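Local coordinates for protein beta-agarase (Persicobacter, PDB 6AII) that hydrolyses the beta-1,4 linkages of agarose as a family GH16 beta-agarase, releasing neoagarobiose, at residues 217-228 with 232-243. Residues are numbered along the deposited sequence; the frame is centred on the assembly and turned at random.
Sequences STIGVYWKDPNH and YINGKWVRTLSG
N234 holds its CG anti to its own carbonyl carbon (chi1 -68°), which turns OD1 back onto the start of strand 217-225. H228 has CG anti to its backbone N (chi1 -168°), which carries the ring across to the hydroxyl of S242. These groups close the two ends of an antiparallel three-strand meander, 217-225, 228-233 and 236-242. It belongs to one of the two main sheets of the GH16 jelly-roll sandwich. At the first end, the N-H of T218 reaches N234 OD1 almost end-on to its carbonyl bond (162°), at 2.8 Å. N234 N gives a bond back to T218 O, also 2.8 Å. N234 thus engages both polar backbone atoms of T218, taking its N-H with OD1 and giving its own N-H to the carbonyl O. N234 and G235 form the corners of the type I' turn I233-K236, both with positive phi. One water links S217 OG to N234 ND2; a second joins T218 OG1 to G235 N. Further along, G220 and Y232 are a hydrogen-bonded pair, N to O at 2.9 Å in each direction. The Y232 ring lies with its edge to G220 O, and its OH bonds to E230. I219 CG2 touches I233 CG1 at 4.2 Å; I219 also packs on I148 and C149 of the opposing sheet. At the other end, G243 N bonds to N227 O at 2.9 Å. The imidazole of H228 is held at both nitrogens, NE2 by E230 and ND1 by S242. K224 CD covers one ring face, and L241 O sits 3.9 Å above the opposite one, toward the rim. T240 CG2 approaches CE1 obliquely. S242 OG lies at the ring edge, near its plane, 2.8 Å from H228 ND1.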
# COMPACT_ATOMS: atom_id res chain seq x y z
N SER A 217 -0.88 -7.60 -10.17
CA SER A 217 -1.93 -7.88 -9.21
C SER A 217 -2.84 -6.66 -9.15
O SER A 217 -2.34 -5.53 -9.20
CB SER A 217 -1.34 -8.12 -7.84
OG SER A 217 -0.38 -9.14 -7.87
N THR A 218 -4.10 -6.85 -8.88
CA THR A 218 -4.98 -5.77 -8.47
C THR A 218 -5.29 -5.87 -6.99
O THR A 218 -5.50 -6.95 -6.45
CB THR A 218 -6.29 -5.66 -9.28
OG1 THR A 218 -7.11 -6.81 -9.09
CG2 THR A 218 -5.98 -5.44 -10.73
N ILE A 219 -5.16 -4.79 -6.25
CA ILE A 219 -5.51 -4.75 -4.84
C ILE A 219 -6.35 -3.50 -4.61
O ILE A 219 -6.00 -2.40 -5.03
CB ILE A 219 -4.26 -4.77 -3.92
CG1 ILE A 219 -3.26 -5.79 -4.42
CG2 ILE A 219 -4.68 -5.07 -2.51
CD1 ILE A 219 -1.85 -5.53 -4.11
N GLY A 220 -7.47 -3.73 -3.94
CA GLY A 220 -8.37 -2.61 -3.68
C GLY A 220 -9.12 -2.72 -2.38
O GLY A 220 -9.20 -3.81 -1.77
N VAL A 221 -9.66 -1.58 -1.96
CA VAL A 221 -10.47 -1.53 -0.71
C VAL A 221 -11.77 -0.78 -1.00
O VAL A 221 -11.71 0.22 -1.70
CB VAL A 221 -9.70 -0.89 0.44
CG1 VAL A 221 -9.44 0.59 0.22
CG2 VAL A 221 -10.41 -1.05 1.77
N TYR A 222 -12.86 -1.30 -0.44
CA TYR A 222 -14.10 -0.56 -0.37
C TYR A 222 -14.21 -0.04 1.06
O TYR A 222 -14.43 -0.79 1.99
CB TYR A 222 -15.30 -1.44 -0.75
CG TYR A 222 -16.67 -0.78 -0.73
CD1 TYR A 222 -16.78 0.60 -0.90
CD2 TYR A 222 -17.81 -1.54 -0.61
CE1 TYR A 222 -18.03 1.20 -0.92
CE2 TYR A 222 -19.07 -0.95 -0.68
CZ TYR A 222 -19.16 0.42 -0.81
OH TYR A 222 -20.36 1.10 -0.88
N TRP A 223 -14.02 1.26 1.19
CA TRP A 223 -14.25 1.94 2.43
C TRP A 223 -15.72 2.43 2.41
O TRP A 223 -16.00 3.46 1.83
CB TRP A 223 -13.26 3.09 2.58
CG TRP A 223 -13.38 3.98 3.78
CD1 TRP A 223 -14.12 3.78 4.93
CD2 TRP A 223 -12.77 5.28 3.89
NE1 TRP A 223 -13.91 4.87 5.76
CE2 TRP A 223 -13.14 5.80 5.14
CE3 TRP A 223 -11.89 6.00 3.06
CZ2 TRP A 223 -12.67 7.06 5.56
CZ3 TRP A 223 -11.44 7.24 3.48
CH2 TRP A 223 -11.82 7.74 4.73
N LYS A 224 -16.57 1.58 2.92
CA LYS A 224 -18.01 1.68 2.68
C LYS A 224 -18.64 2.71 3.64
O LYS A 224 -19.44 3.60 3.22
CB LYS A 224 -18.67 0.33 2.85
CG LYS A 224 -20.18 0.39 2.75
CD LYS A 224 -20.78 -1.01 2.77
CE LYS A 224 -22.29 -1.05 2.70
NZ LYS A 224 -22.70 -2.47 2.61
N ASP A 225 -18.23 2.64 4.89
CA ASP A 225 -18.73 3.53 5.94
C ASP A 225 -17.68 3.52 7.05
O ASP A 225 -16.66 2.81 6.95
CB ASP A 225 -20.15 3.13 6.39
CG ASP A 225 -20.30 1.81 7.11
OD1 ASP A 225 -19.62 1.60 8.13
OD2 ASP A 225 -21.08 0.98 6.62
N PRO A 226 -17.86 4.35 8.08
CA PRO A 226 -16.82 4.49 9.05
C PRO A 226 -16.52 3.21 9.83
O PRO A 226 -15.47 3.20 10.47
CB PRO A 226 -17.29 5.64 9.99
CG PRO A 226 -18.19 6.43 9.05
CD PRO A 226 -18.93 5.37 8.29
N ASN A 227 -17.39 2.22 9.80
CA ASN A 227 -17.14 0.97 10.49
C ASN A 227 -17.17 -0.22 9.51
O ASN A 227 -17.56 -1.31 9.89
CB ASN A 227 -18.16 0.76 11.62
CG ASN A 227 -17.86 1.73 12.75
OD1 ASN A 227 -16.92 1.52 13.52
ND2 ASN A 227 -18.58 2.85 12.76
N HIS A 228 -16.74 -0.03 8.26
CA HIS A 228 -16.88 -1.11 7.26
C HIS A 228 -15.80 -0.97 6.18
O HIS A 228 -15.85 -0.03 5.35
CB HIS A 228 -18.29 -1.16 6.67
CG HIS A 228 -18.54 -2.41 5.88
ND1 HIS A 228 -19.29 -3.46 6.33
CD2 HIS A 228 -18.16 -2.78 4.63
CE1 HIS A 228 -19.39 -4.42 5.42
NE2 HIS A 228 -18.69 -4.01 4.35
N TYR A 232 -10.13 -6.60 -1.70
CA TYR A 232 -10.24 -7.36 -2.89
C TYR A 232 -8.85 -7.53 -3.50
O TYR A 232 -8.12 -6.56 -3.68
CB TYR A 232 -11.11 -6.62 -3.92
CG TYR A 232 -12.53 -6.50 -3.43
CD1 TYR A 232 -12.91 -5.50 -2.53
CD2 TYR A 232 -13.46 -7.42 -3.81
CE1 TYR A 232 -14.21 -5.45 -2.03
CE2 TYR A 232 -14.75 -7.40 -3.30
CZ TYR A 232 -15.12 -6.43 -2.40
OH TYR A 232 -16.42 -6.43 -1.96
N ILE A 233 -8.47 -8.78 -3.83
CA ILE A 233 -7.23 -9.09 -4.49
C ILE A 233 -7.57 -9.78 -5.82
O ILE A 233 -8.29 -10.81 -5.84
CB ILE A 233 -6.30 -9.95 -3.60
CG1 ILE A 233 -5.88 -9.14 -2.37
CG2 ILE A 233 -5.11 -10.43 -4.40
CD1 ILE A 233 -5.10 -9.91 -1.34
N ASN A 234 -7.06 -9.24 -6.94
CA ASN A 234 -7.27 -9.82 -8.23
C ASN A 234 -8.75 -10.01 -8.52
O ASN A 234 -9.17 -10.98 -9.15
CB ASN A 234 -6.44 -11.06 -8.44
CG ASN A 234 -4.96 -10.77 -8.53
OD1 ASN A 234 -4.56 -9.65 -8.86
ND2 ASN A 234 -4.15 -11.79 -8.25
N GLY A 235 -9.54 -9.04 -8.10
CA GLY A 235 -10.95 -9.01 -8.41
C GLY A 235 -11.82 -9.86 -7.49
O GLY A 235 -13.00 -9.98 -7.76
N LYS A 236 -11.24 -10.54 -6.50
CA LYS A 236 -11.95 -11.43 -5.63
C LYS A 236 -11.93 -10.88 -4.21
O LYS A 236 -10.92 -10.45 -3.67
CB LYS A 236 -11.35 -12.85 -5.67
CG LYS A 236 -11.55 -13.47 -7.06
CD LYS A 236 -10.96 -14.85 -7.25
CE LYS A 236 -9.44 -14.86 -7.21
NZ LYS A 236 -8.84 -14.30 -8.45
N TRP A 237 -13.09 -10.96 -3.60
CA TRP A 237 -13.21 -10.61 -2.16
C TRP A 237 -12.29 -11.47 -1.30
O TRP A 237 -12.24 -12.70 -1.50
CB TRP A 237 -14.66 -10.74 -1.68
CG TRP A 237 -14.81 -10.54 -0.20
CD1 TRP A 237 -14.92 -9.34 0.45
CD2 TRP A 237 -14.72 -11.52 0.86
NE1 TRP A 237 -15.00 -9.51 1.80
CE2 TRP A 237 -14.89 -10.84 2.08
CE3 TRP A 237 -14.57 -12.91 0.89
CZ2 TRP A 237 -14.84 -11.50 3.32
CZ3 TRP A 237 -14.54 -13.56 2.10
CH2 TRP A 237 -14.68 -12.86 3.28
N VAL A 238 -11.54 -10.88 -0.36
CA VAL A 238 -10.75 -11.67 0.59
C VAL A 238 -11.04 -11.32 2.05
O VAL A 238 -10.67 -12.16 2.92
CB VAL A 238 -9.24 -11.60 0.29
CG1 VAL A 238 -8.93 -12.19 -1.09
CG2 VAL A 238 -8.72 -10.18 0.46
N ARG A 239 -11.60 -10.13 2.40
CA ARG A 239 -11.63 -9.80 3.82
C ARG A 239 -12.63 -8.67 4.02
O ARG A 239 -12.68 -7.73 3.18
CB ARG A 239 -10.26 -9.28 4.28
CG ARG A 239 -10.13 -8.88 5.75
CD ARG A 239 -8.66 -8.69 6.09
NE ARG A 239 -8.50 -8.48 7.53
CZ ARG A 239 -8.59 -9.41 8.48
NH1 ARG A 239 -8.68 -10.69 8.16
NH2 ARG A 239 -8.50 -9.02 9.75
N THR A 240 -13.39 -8.75 5.09
CA THR A 240 -14.30 -7.64 5.51
C THR A 240 -14.10 -7.42 7.01
O THR A 240 -14.01 -8.39 7.78
CB THR A 240 -15.77 -8.01 5.30
OG1 THR A 240 -15.99 -8.01 3.88
CG2 THR A 240 -16.70 -7.01 5.95
N LEU A 241 -14.02 -6.17 7.42
CA LEU A 241 -14.17 -5.77 8.84
C LEU A 241 -15.46 -4.91 8.90
O LEU A 241 -15.59 -4.00 8.13
CB LEU A 241 -12.99 -4.93 9.30
CG LEU A 241 -11.77 -5.69 9.82
CD1 LEU A 241 -11.16 -6.52 8.73
CD2 LEU A 241 -10.70 -4.78 10.43
N SER A 242 -16.35 -5.28 9.82
CA SER A 242 -17.68 -4.61 9.88
C SER A 242 -18.12 -4.52 11.34
O SER A 242 -18.60 -5.51 11.88
CB SER A 242 -18.70 -5.33 9.08
OG SER A 242 -19.80 -4.44 8.86
N GLY A 243 -17.92 -3.36 11.95
CA GLY A 243 -18.30 -3.20 13.41
C GLY A 243 -17.50 -4.11 14.32
O GLY A 243 -16.28 -3.96 14.40
O HOH W 1 -1.21 -11.48 -9.06
O HOH W 2 -8.82 -6.37 -6.74